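Local coordinates for protein decapping nuclease RAI1 (Scheffersomyces stipitis, PDB 5BTO) that removes NAD caps from RNA with divalent metal ions, also acts on 5'-triphosphate and m7G-capped ends, and binds and stimulates the exoribonuclease RAT1, at residues A[27-32]-A[95-100]; A[142-147]-A[392-397]; A[270-275]-A[293-298]. All blocks are in the same frame, centred on the assembly; numbering follows the deposited sequence.

Contact 1: A[27-32]-A[95-100]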
loop_
_atom_site.group_PDB
_atom_site.type_symbol
_atom_site.label_atom_id
_atom_site.label_comp_id
_atom_site.label_asym_id
_atom_site.label_seq_id
_atom_site.Cartn_x
_atom_site.Cartn_y
_atom_site.Cartn_z
ATOM N N LYS A 27 -17.356 24.426 -2.862
ATOM C CA LYS A 27 -18.062 25.631 -3.276
ATOM C C LYS A 27 -18.261 25.623 -4.789
ATOM O O LYS A 27 -17.307 25.414 -5.543
ATOM C CB LYS A 27 -17.262 26.867 -2.860
ATOM C CG LYS A 27 -17.729 28.144 -3.516
ATOM C CD LYS A 27 -16.846 29.333 -3.135
ATOM C CE LYS A 27 -17.299 30.589 -3.861
ATOM N NZ LYS A 27 -16.607 31.818 -3.382
ATOM N N GLU A 28 -19.492 25.833 -5.241
ATOM C CA GLU A 28 -19.735 25.913 -6.677
ATOM C C GLU A 28 -19.127 27.191 -7.239
ATOM O O GLU A 28 -19.290 28.283 -6.653
ATOM C CB GLU A 28 -21.235 25.906 -6.999
ATOM C CG GLU A 28 -21.516 25.955 -8.504
ATOM C CD GLU A 28 -23.000 25.895 -8.837
ATOM O OE1 GLU A 28 -23.618 24.808 -8.705
ATOM O OE2 GLU A 28 -23.539 26.937 -9.248
ATOM N N ILE A 29 -18.462 27.077 -8.382
ATOM C CA ILE A 29 -17.949 28.277 -9.054
ATOM C C ILE A 29 -18.605 28.547 -10.410
ATOM O O ILE A 29 -18.655 29.690 -10.857
ATOM C CB ILE A 29 -16.401 28.291 -9.176
ATOM C CG1 ILE A 29 -15.884 26.976 -9.756
ATOM C CG2 ILE A 29 -15.772 28.566 -7.825
ATOM C CD1 ILE A 29 -14.460 27.089 -10.333
ATOM N N PHE A 30 -19.107 27.501 -11.064
ATOM C CA PHE A 30 -19.901 27.677 -12.284
ATOM C C PHE A 30 -20.724 26.431 -12.575
ATOM O O PHE A 30 -20.546 25.406 -11.926
ATOM C CB PHE A 30 -19.036 28.086 -13.501
ATOM C CG PHE A 30 -17.954 27.090 -13.883
ATOM C CD1 PHE A 30 -16.684 27.175 -13.323
ATOM C CD2 PHE A 30 -18.185 26.118 -14.851
ATOM C CE1 PHE A 30 -15.673 26.283 -13.691
ATOM C CE2 PHE A 30 -17.165 25.211 -15.226
ATOM C CZ PHE A 30 -15.919 25.312 -14.649
ATOM N N ALA A 31 -21.627 26.523 -13.543
ATOM C CA ALA A 31 -22.415 25.369 -13.941
ATOM C C ALA A 31 -22.560 25.357 -15.445
ATOM O O ALA A 31 -22.321 26.363 -16.105
ATOM C CB ALA A 31 -23.796 25.398 -13.256
ATOM N N PHE A 32 -22.911 24.200 -15.994
ATOM C CA PHE A 32 -23.339 24.125 -17.384
ATOM C C PHE A 32 -24.390 23.035 -17.523
ATOM O O PHE A 32 -24.668 22.322 -16.559
ATOM C CB PHE A 32 -22.150 23.961 -18.356
ATOM C CG PHE A 32 -21.375 22.664 -18.213
ATOM C CD1 PHE A 32 -20.389 22.528 -17.246
ATOM C CD2 PHE A 32 -21.597 21.609 -19.089
ATOM C CE1 PHE A 32 -19.654 21.345 -17.139
ATOM C CE2 PHE A 32 -20.863 20.424 -18.994
ATOM C CZ PHE A 32 -19.892 20.293 -18.019
ATOM N N THR A 95 -13.158 27.626 -19.443
ATOM C CA THR A 95 -12.582 28.756 -20.166
ATOM C C THR A 95 -13.451 29.997 -19.961
ATOM O O THR A 95 -12.947 31.084 -19.685
ATOM C CB THR A 95 -12.442 28.440 -21.661
ATOM O OG1 THR A 95 -11.513 27.355 -21.831
ATOM C CG2 THR A 95 -11.917 29.659 -22.419
ATOM N N LYS A 96 -14.753 29.813 -20.092
ATOM C CA LYS A 96 -15.691 30.925 -19.930
ATOM C C LYS A 96 -15.593 31.490 -18.521
ATOM O O LYS A 96 -15.574 32.705 -18.318
ATOM C CB LYS A 96 -17.100 30.443 -20.241
ATOM C CG LYS A 96 -18.185 31.523 -20.170
ATOM C CD LYS A 96 -19.523 30.906 -20.527
ATOM C CE LYS A 96 -20.652 31.938 -20.493
ATOM N NZ LYS A 96 -20.395 33.066 -21.443
ATOM N N TYR A 97 -15.530 30.603 -17.534
ATOM C CA TYR A 97 -15.370 31.042 -16.156
ATOM C C TYR A 97 -14.074 31.839 -15.934
ATOM O O TYR A 97 -14.084 32.900 -15.295
ATOM C CB TYR A 97 -15.448 29.846 -15.189
ATOM C CG TYR A 97 -15.033 30.217 -13.787
ATOM C CD1 TYR A 97 -15.917 30.863 -12.936
ATOM C CD2 TYR A 97 -13.743 29.960 -13.327
ATOM C CE1 TYR A 97 -15.548 31.224 -11.668
ATOM C CE2 TYR A 97 -13.361 30.323 -12.046
ATOM C CZ TYR A 97 -14.275 30.962 -11.224
ATOM O OH TYR A 97 -13.927 31.339 -9.950
ATOM N N GLU A 98 -12.959 31.341 -16.458
ATOM C CA GLU A 98 -11.688 32.011 -16.239
ATOM C C GLU A 98 -11.683 33.405 -16.866
ATOM O O GLU A 98 -11.231 34.371 -16.253
ATOM C CB GLU A 98 -10.523 31.140 -16.729
ATOM C CG GLU A 98 -10.448 29.840 -15.925
ATOM C CD GLU A 98 -9.332 28.905 -16.356
ATOM O OE1 GLU A 98 -8.821 29.042 -17.490
ATOM O OE2 GLU A 98 -8.985 28.018 -15.541
ATOM N N GLN A 99 -12.223 33.493 -18.073
ATOM C CA GLN A 99 -12.336 34.772 -18.791
ATOM C C GLN A 99 -13.248 35.783 -18.098
ATOM O O GLN A 99 -12.941 36.978 -18.040
ATOM C CB GLN A 99 -12.880 34.514 -20.187
ATOM C CG GLN A 99 -11.895 33.821 -21.103
ATOM C CD GLN A 99 -12.548 33.303 -22.361
ATOM O OE1 GLN A 99 -13.773 33.232 -22.452
ATOM N NE2 GLN A 99 -11.732 32.944 -23.348
ATOM N N GLU A 100 -14.383 35.310 -17.594
ATOM C CA GLU A 100 -15.443 36.228 -17.163
ATOM C C GLU A 100 -15.543 36.470 -15.659
ATOM O O GLU A 100 -16.056 37.511 -15.227
ATOM C CB GLU A 100 -16.790 35.774 -17.731
ATOM C CG GLU A 100 -16.811 35.806 -19.257
ATOM C CD GLU A 100 -18.068 35.219 -19.858
ATOM O OE1 GLU A 100 -19.028 34.960 -19.105
ATOM O OE2 GLU A 100 -18.094 35.024 -21.092
#
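Tyr97 of helix 87-101 lays its ring against two neighbouring residues of strand 27-34, Ile29 and Phe30, its CG trans to the backbone N (chi1 169°) and the ring thereby carried across to the strand. The tight part is at the base of the ring, where Phe30 CD1 sits 3.5 Å from Tyr97 CB. The two rings are nearly parallel, at 26°, but slid so far apart that they barely overlap. Further out, the CD1 methyl of Ile29 rests over one face of the tyrosine, 4.1 Å from the ring centroid, a CH-pi contact. Two successive residues can serve one ring because a classic beta bulge interrupts the strand's alternation: Ile29 and Phe30 both face Val220 on strand 216-225. A branched aliphatic suits the flat tyrosine face, and a phenylalanine suits the buried side, where Phe30 also packs on Ala93 and Leu94. A serine in place of Tyr97 would probably leave the Ile29 methyl without the ring it rests on and open a gap beside Phe30. Toward solvent the packing thins: Tyr97 OH meets Ile29 CG2 at 4.0 Å, and the neighbouring Lys96 turns NZ away to a salt bridge with Glu100 OE2, one turn on, 3.0 Å long.

Contact 2: A[142-147]-A[392-397]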
loop_
_atom_site.group_PDB
_atom_site.type_symbol
_atom_site.label_atom_id
_atom_site.label_comp_id
_atom_site.label_asym_id
_atom_site.label_seq_id
_atom_site.Cartn_x
_atom_site.Cartn_y
_atom_site.Cartn_z
ATOM N N GLN A 142 -1.191 21.863 -13.942
ATOM C CA GLN A 142 -2.392 21.219 -13.401
ATOM C C GLN A 142 -2.562 19.819 -13.979
ATOM O O GLN A 142 -2.092 19.539 -15.085
ATOM C CB GLN A 142 -3.629 22.070 -13.725
ATOM C CG GLN A 142 -3.536 23.478 -13.192
ATOM C CD GLN A 142 -4.717 24.348 -13.583
ATOM O OE1 GLN A 142 -5.206 24.293 -14.714
ATOM N NE2 GLN A 142 -5.185 25.153 -12.639
ATOM N N LEU A 143 -3.209 18.929 -13.229
ATOM C CA LEU A 143 -3.513 17.597 -13.747
ATOM C C LEU A 143 -4.950 17.518 -14.246
ATOM O O LEU A 143 -5.875 17.908 -13.545
ATOM C CB LEU A 143 -3.295 16.515 -12.685
ATOM C CG LEU A 143 -1.884 16.332 -12.134
ATOM C CD1 LEU A 143 -1.829 15.057 -11.271
ATOM C CD2 LEU A 143 -0.857 16.273 -13.277
ATOM N N PHE A 144 -5.122 17.014 -15.460
ATOM C CA PHE A 144 -6.444 16.802 -16.039
ATOM C C PHE A 144 -6.707 15.307 -16.087
ATOM O O PHE A 144 -5.864 14.541 -16.566
ATOM C CB PHE A 144 -6.514 17.425 -17.443
ATOM C CG PHE A 144 -6.328 18.917 -17.447
ATOM C CD1 PHE A 144 -5.063 19.474 -17.305
ATOM C CD2 PHE A 144 -7.415 19.760 -17.592
ATOM C CE1 PHE A 144 -4.883 20.848 -17.300
ATOM C CE2 PHE A 144 -7.247 21.137 -17.590
ATOM C CZ PHE A 144 -5.985 21.683 -17.437
ATOM N N ILE A 145 -7.850 14.881 -15.549
ATOM C CA ILE A 145 -8.141 13.448 -15.426
ATOM C C ILE A 145 -9.486 13.118 -16.055
ATOM O O ILE A 145 -10.503 13.735 -15.707
ATOM C CB ILE A 145 -8.166 13.015 -13.945
ATOM C CG1 ILE A 145 -6.830 13.374 -13.271
ATOM C CG2 ILE A 145 -8.465 11.505 -13.815
ATOM C CD1 ILE A 145 -6.730 12.965 -11.811
ATOM N N ASN A 146 -9.498 12.165 -16.984
ATOM C CA ASN A 146 -10.757 11.674 -17.547
ATOM C C ASN A 146 -10.709 10.177 -17.760
ATOM O O ASN A 146 -9.639 9.575 -17.743
ATOM C CB ASN A 146 -11.104 12.352 -18.880
ATOM C CG ASN A 146 -12.589 12.187 -19.246
ATOM O OD1 ASN A 146 -13.418 11.852 -18.394
ATOM N ND2 ASN A 146 -12.922 12.415 -20.503
ATOM N N SER A 147 -11.871 9.574 -17.971
ATOM C CA SER A 147 -11.914 8.192 -18.429
ATOM C C SER A 147 -11.400 8.125 -19.862
ATOM O O SER A 147 -11.346 9.138 -20.570
ATOM C CB SER A 147 -13.347 7.662 -18.377
ATOM O OG SER A 147 -14.237 8.544 -19.046
ATOM N N SER A 392 -8.276 22.683 -28.562
ATOM C CA SER A 392 -7.468 23.771 -29.106
ATOM C C SER A 392 -7.885 25.109 -28.500
ATOM O O SER A 392 -7.043 25.961 -28.220
ATOM C CB SER A 392 -7.534 23.806 -30.636
ATOM O OG SER A 392 -8.860 23.983 -31.101
ATOM N N GLU A 393 -9.184 25.282 -28.281
ATOM C CA GLU A 393 -9.692 26.519 -27.701
ATOM C C GLU A 393 -9.148 26.728 -26.288
ATOM O O GLU A 393 -8.754 27.831 -25.917
ATOM C CB GLU A 393 -11.229 26.520 -27.687
ATOM C CG GLU A 393 -11.878 26.615 -29.068
ATOM C CD GLU A 393 -11.878 25.295 -29.840
ATOM O OE1 GLU A 393 -11.549 24.234 -29.255
ATOM O OE2 GLU A 393 -12.216 25.330 -31.045
ATOM N N PHE A 394 -9.126 25.663 -25.490
ATOM C CA PHE A 394 -8.653 25.791 -24.124
ATOM C C PHE A 394 -7.153 26.091 -24.083
ATOM O O PHE A 394 -6.704 26.944 -23.321
ATOM C CB PHE A 394 -8.984 24.513 -23.345
ATOM C CG PHE A 394 -8.471 24.504 -21.937
ATOM C CD1 PHE A 394 -9.053 25.305 -20.962
ATOM C CD2 PHE A 394 -7.429 23.658 -21.576
ATOM C CE1 PHE A 394 -8.585 25.285 -19.662
ATOM C CE2 PHE A 394 -6.957 23.630 -20.282
ATOM C CZ PHE A 394 -7.528 24.431 -19.321
ATOM N N LYS A 395 -6.374 25.389 -24.899
ATOM C CA LYS A 395 -4.932 25.608 -24.910
ATOM C C LYS A 395 -4.586 27.023 -25.361
ATOM O O LYS A 395 -3.725 27.677 -24.777
ATOM C CB LYS A 395 -4.229 24.579 -25.798
ATOM C CG LYS A 395 -4.343 23.152 -25.245
ATOM C CD LYS A 395 -3.528 22.158 -26.044
ATOM C CE LYS A 395 -4.117 21.917 -27.428
ATOM N NZ LYS A 395 -3.186 21.082 -28.261
ATOM N N GLN A 396 -5.275 27.492 -26.391
ATOM C CA GLN A 396 -5.029 28.843 -26.889
ATOM C C GLN A 396 -5.327 29.866 -25.797
ATOM O O GLN A 396 -4.568 30.817 -25.590
ATOM C CB GLN A 396 -5.865 29.120 -28.139
ATOM C CG GLN A 396 -5.513 30.411 -28.846
ATOM C CD GLN A 396 -6.330 30.609 -30.101
ATOM O OE1 GLN A 396 -7.279 31.391 -30.119
ATOM N NE2 GLN A 396 -5.969 29.897 -31.160
ATOM N N TRP A 397 -6.430 29.658 -25.084
ATOM C CA TRP A 397 -6.767 30.534 -23.975
ATOM C C TRP A 397 -5.670 30.535 -22.918
ATOM O O TRP A 397 -5.183 31.586 -22.532
ATOM C CB TRP A 397 -8.126 30.157 -23.358
ATOM C CG TRP A 397 -8.321 30.665 -21.963
ATOM C CD1 TRP A 397 -8.491 29.911 -20.829
ATOM C CD2 TRP A 397 -8.364 32.034 -21.543
ATOM N NE1 TRP A 397 -8.629 30.727 -19.737
ATOM C CE2 TRP A 397 -8.558 32.036 -20.146
ATOM C CE3 TRP A 397 -8.257 33.258 -22.212
ATOM C CZ2 TRP A 397 -8.650 33.209 -19.407
ATOM C CZ3 TRP A 397 -8.347 34.425 -21.473
ATOM C CH2 TRP A 397 -8.546 34.393 -20.086
#
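Phe394 holds CG anti to its backbone nitrogen (chi1 177°), which sends its ring out from helix 392-400, while Phe144, with CG anti to its own carbonyl carbon (chi1 -63°), reaches off strand 142-147 from the opposite direction. The side chains bridge the distance between the backbones, the CA atoms of Phe144 and Phe394 being 12.3 Å apart. Only the far ends of the rings touch. Phe144 CZ lies 3.6 Å from Phe394 CE2 and close to the plane of the Phe394 ring, at its edge, and Phe144 CE2 is 3.7 Å from Phe394 CZ. With planes at 73° and centroids 5.6 Å apart, the pair is oblique, neither a stack nor a clean edge-to-face arrangement. Strand 142-147 lies inside the large mixed sheet of this PD-(D/E)XK nuclease fold, between strands 132-139 and 111-114, and the contact seats the C-terminal helix 392-400 against that sheet. Phenylalanine suits both places: it is long enough to bridge helix and strand, and it brings no polar group into a buried spot. Helix 87-101 packs alongside, placing Leu91 on Phe144 and Thr95 on Phe394. Polar ties flank the rings, since Gln142 OE1 accepts a hydrogen bond from Arg398 of helix 392-400 while its NE2 donates to the carbonyl of Val109. Lys395, one residue past Phe394, instead sends NZ to the carbonyl oxygen of Arg385.

Contact 3: A[270-275]-A[293-298]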
loop_
_atom_site.group_PDB
_atom_site.type_symbol
_atom_site.label_atom_id
_atom_site.label_comp_id
_atom_site.label_asym_id
_atom_site.label_seq_id
_atom_site.Cartn_x
_atom_site.Cartn_y
_atom_site.Cartn_z
ATOM N N VAL A 270 -28.560 -5.844 1.675
ATOM C CA VAL A 270 -27.200 -5.920 1.128
ATOM C C VAL A 270 -27.049 -5.094 -0.141
ATOM O O VAL A 270 -26.102 -4.290 -0.272
ATOM C CB VAL A 270 -26.814 -7.372 0.814
ATOM C CG1 VAL A 270 -25.589 -7.422 -0.104
ATOM C CG2 VAL A 270 -26.563 -8.120 2.100
ATOM N N ASN A 271 -27.972 -5.299 -1.078
ATOM C CA ASN A 271 -27.948 -4.586 -2.346
ATOM C C ASN A 271 -28.023 -3.094 -2.080
ATOM O O ASN A 271 -27.285 -2.305 -2.673
ATOM C CB ASN A 271 -29.120 -4.990 -3.252
ATOM C CG ASN A 271 -28.998 -6.409 -3.792
ATOM O OD1 ASN A 271 -27.912 -6.979 -3.834
ATOM N ND2 ASN A 271 -30.128 -6.977 -4.223
ATOM N N PHE A 272 -28.916 -2.705 -1.176
ATOM C CA PHE A 272 -29.115 -1.292 -0.913
ATOM C C PHE A 272 -27.861 -0.654 -0.331
ATOM O O PHE A 272 -27.491 0.473 -0.697
ATOM C CB PHE A 272 -30.298 -1.085 0.034
ATOM C CG PHE A 272 -30.583 0.359 0.347
ATOM C CD1 PHE A 272 -30.594 1.310 -0.660
ATOM C CD2 PHE A 272 -30.839 0.760 1.642
ATOM C CE1 PHE A 272 -30.849 2.645 -0.371
ATOM C CE2 PHE A 272 -31.108 2.097 1.937
ATOM C CZ PHE A 272 -31.111 3.037 0.925
ATOM N N GLU A 273 -27.206 -1.364 0.583
ATOM C CA GLU A 273 -26.049 -0.780 1.248
ATOM C C GLU A 273 -24.948 -0.403 0.266
ATOM O O GLU A 273 -24.317 0.648 0.419
ATOM C CB GLU A 273 -25.488 -1.692 2.337
ATOM C CG GLU A 273 -24.411 -0.995 3.154
ATOM C CD GLU A 273 -23.693 -1.931 4.081
ATOM O OE1 GLU A 273 -22.848 -2.709 3.590
ATOM O OE2 GLU A 273 -23.973 -1.884 5.295
ATOM N N LYS A 274 -24.715 -1.257 -0.730
ATOM C CA LYS A 274 -23.726 -0.964 -1.764
ATOM C C LYS A 274 -24.078 0.332 -2.487
ATOM O O LYS A 274 -23.203 1.158 -2.760
ATOM C CB LYS A 274 -23.632 -2.107 -2.785
ATOM C CG LYS A 274 -23.106 -3.407 -2.223
ATOM C CD LYS A 274 -23.084 -4.492 -3.295
ATOM C CE LYS A 274 -22.449 -3.982 -4.587
ATOM N NZ LYS A 274 -21.095 -3.400 -4.358
ATOM N N LYS A 275 -25.362 0.500 -2.792
ATOM C CA LYS A 275 -25.821 1.678 -3.524
ATOM C C LYS A 275 -25.735 2.908 -2.638
ATOM O O LYS A 275 -25.332 3.986 -3.081
ATOM C CB LYS A 275 -27.268 1.493 -4.007
ATOM C CG LYS A 275 -27.462 0.398 -5.056
ATOM C CD LYS A 275 -28.938 0.266 -5.441
ATOM C CE LYS A 275 -29.182 -0.928 -6.349
ATOM N NZ LYS A 275 -30.622 -1.034 -6.709
ATOM N N TYR A 293 -34.244 8.727 -1.457
ATOM C CA TYR A 293 -34.422 7.432 -2.109
ATOM C C TYR A 293 -35.896 7.090 -2.248
ATOM O O TYR A 293 -36.657 7.171 -1.281
ATOM C CB TYR A 293 -33.727 6.307 -1.331
ATOM C CG TYR A 293 -32.373 5.956 -1.878
ATOM C CD1 TYR A 293 -32.236 5.044 -2.922
ATOM C CD2 TYR A 293 -31.231 6.553 -1.364
ATOM C CE1 TYR A 293 -30.980 4.726 -3.425
ATOM C CE2 TYR A 293 -29.980 6.254 -1.866
ATOM C CZ TYR A 293 -29.862 5.345 -2.895
ATOM O OH TYR A 293 -28.612 5.041 -3.387
ATOM N N GLY A 294 -36.292 6.708 -3.454
ATOM C CA GLY A 294 -37.612 6.128 -3.675
ATOM C C GLY A 294 -37.492 4.616 -3.721
ATOM O O GLY A 294 -36.615 4.076 -4.397
ATOM N N PHE A 295 -38.361 3.936 -2.979
ATOM C CA PHE A 295 -38.327 2.483 -2.872
ATOM C C PHE A 295 -39.497 1.885 -3.640
ATOM O O PHE A 295 -40.647 2.251 -3.407
ATOM C CB PHE A 295 -38.392 2.061 -1.399
ATOM C CG PHE A 295 -37.196 2.488 -0.587
ATOM C CD1 PHE A 295 -37.146 3.747 -0.002
ATOM C CD2 PHE A 295 -36.112 1.628 -0.417
ATOM C CE1 PHE A 295 -36.030 4.145 0.742
ATOM C CE2 PHE A 295 -35.000 2.016 0.321
ATOM C CZ PHE A 295 -34.962 3.273 0.906
ATOM N N ARG A 296 -39.210 0.966 -4.557
ATOM C CA ARG A 296 -40.254 0.449 -5.441
ATOM C C ARG A 296 -40.341 -1.066 -5.390
ATOM O O ARG A 296 -39.361 -1.733 -5.075
ATOM C CB ARG A 296 -40.024 0.930 -6.878
ATOM C CG ARG A 296 -38.610 0.685 -7.394
ATOM C CD ARG A 296 -38.609 -0.393 -8.464
ATOM N NE ARG A 296 -37.282 -0.957 -8.684
ATOM C CZ ARG A 296 -37.042 -2.257 -8.828
ATOM N NH1 ARG A 296 -38.040 -3.130 -8.767
ATOM N NH2 ARG A 296 -35.801 -2.688 -9.021
ATOM N N ASP A 297 -41.519 -1.605 -5.702
ATOM C CA ASP A 297 -41.709 -3.052 -5.670
ATOM C C ASP A 297 -41.447 -3.705 -7.032
ATOM O O ASP A 297 -40.976 -3.049 -7.960
ATOM C CB ASP A 297 -43.086 -3.436 -5.095
ATOM C CG ASP A 297 -44.257 -2.967 -5.956
ATOM O OD1 ASP A 297 -44.066 -2.664 -7.152
ATOM O OD2 ASP A 297 -45.394 -2.930 -5.428
ATOM N N ASP A 298 -41.726 -5.002 -7.132
ATOM C CA ASP A 298 -41.547 -5.750 -8.379
ATOM C C ASP A 298 -42.330 -5.182 -9.554
ATOM O O ASP A 298 -41.903 -5.288 -10.705
ATOM C CB ASP A 298 -41.965 -7.209 -8.191
ATOM C CG ASP A 298 -40.864 -8.057 -7.616
ATOM O OD1 ASP A 298 -39.875 -8.312 -8.338
ATOM O OD2 ASP A 298 -40.994 -8.476 -6.446
#
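Phe272 points the edge of its ring into the face of Tyr293, with CE1 poised over the centre of the tyrosine ring, 3.6 Å above its plane. The planes stand almost perpendicular, at 86°, and the centroids are 5.0 Å apart, a T-shaped pair. Phe272 is in turn the face for a second such pair: Phe295 brings its edge to it, CE2 lying 4.0 Å above the Phe272 plane toward the rim, with the planes at 69°. The closest atoms of the latter pair, Phe272 CZ and Phe295 CZ, are 3.9 Å apart. The torsion that places CG of Phe272 anti to the backbone nitrogen carries the ring off the helix to the two strand residues. Phenylalanine suits the two apolar corners of this buried cluster, while tyrosine suits the third because its hydroxyl finds a polar partner, in a hydrogen bond with OG1 of Thr279, which lies one turn beyond Lys275 on helix 266-286. Beside that hydroxyl lies Lys275 CB, 3.8 Å from Tyr293 OH; the extended lysine chain runs on to hydrogen-bond Thr260 OG1. Thr260 and Tyr308, on the flanking strands, also touch the aromatic cluster. The axes of helix segment 270-275 and strand segment 293-296 run nearly antiparallel, at 157°, in the second and third elements of a beta-alpha-beta unit whose first strand, 254-261, carries the metal ligand Glu256 and the substrate-binding Lys258.

Contacts 1 and 2 are neighbours, with centres 15 Å apart, and helix 87-101 joins them: Trp397 NE1 lies 2.8 Å from Glu98 OE1, probably a hydrogen bond, and Gln99 CG packs 3.5 Å from Trp397 CH2. Both lean on the large mixed sheet. Substrate-binding Tyr114 has its side chain about 9 Å from that of Phe30 and about 10 Å from that of Phe144. Contact 3 lies across the chain's centre, on the four-stranded sheet, with its centre 35 Å from that of contact 1 and 38 Å from that of contact 2. It comes nearest the active site, the side chain of Tyr293 being about 3 Å from that of Lys258 and about 7 Å from that of Glu256.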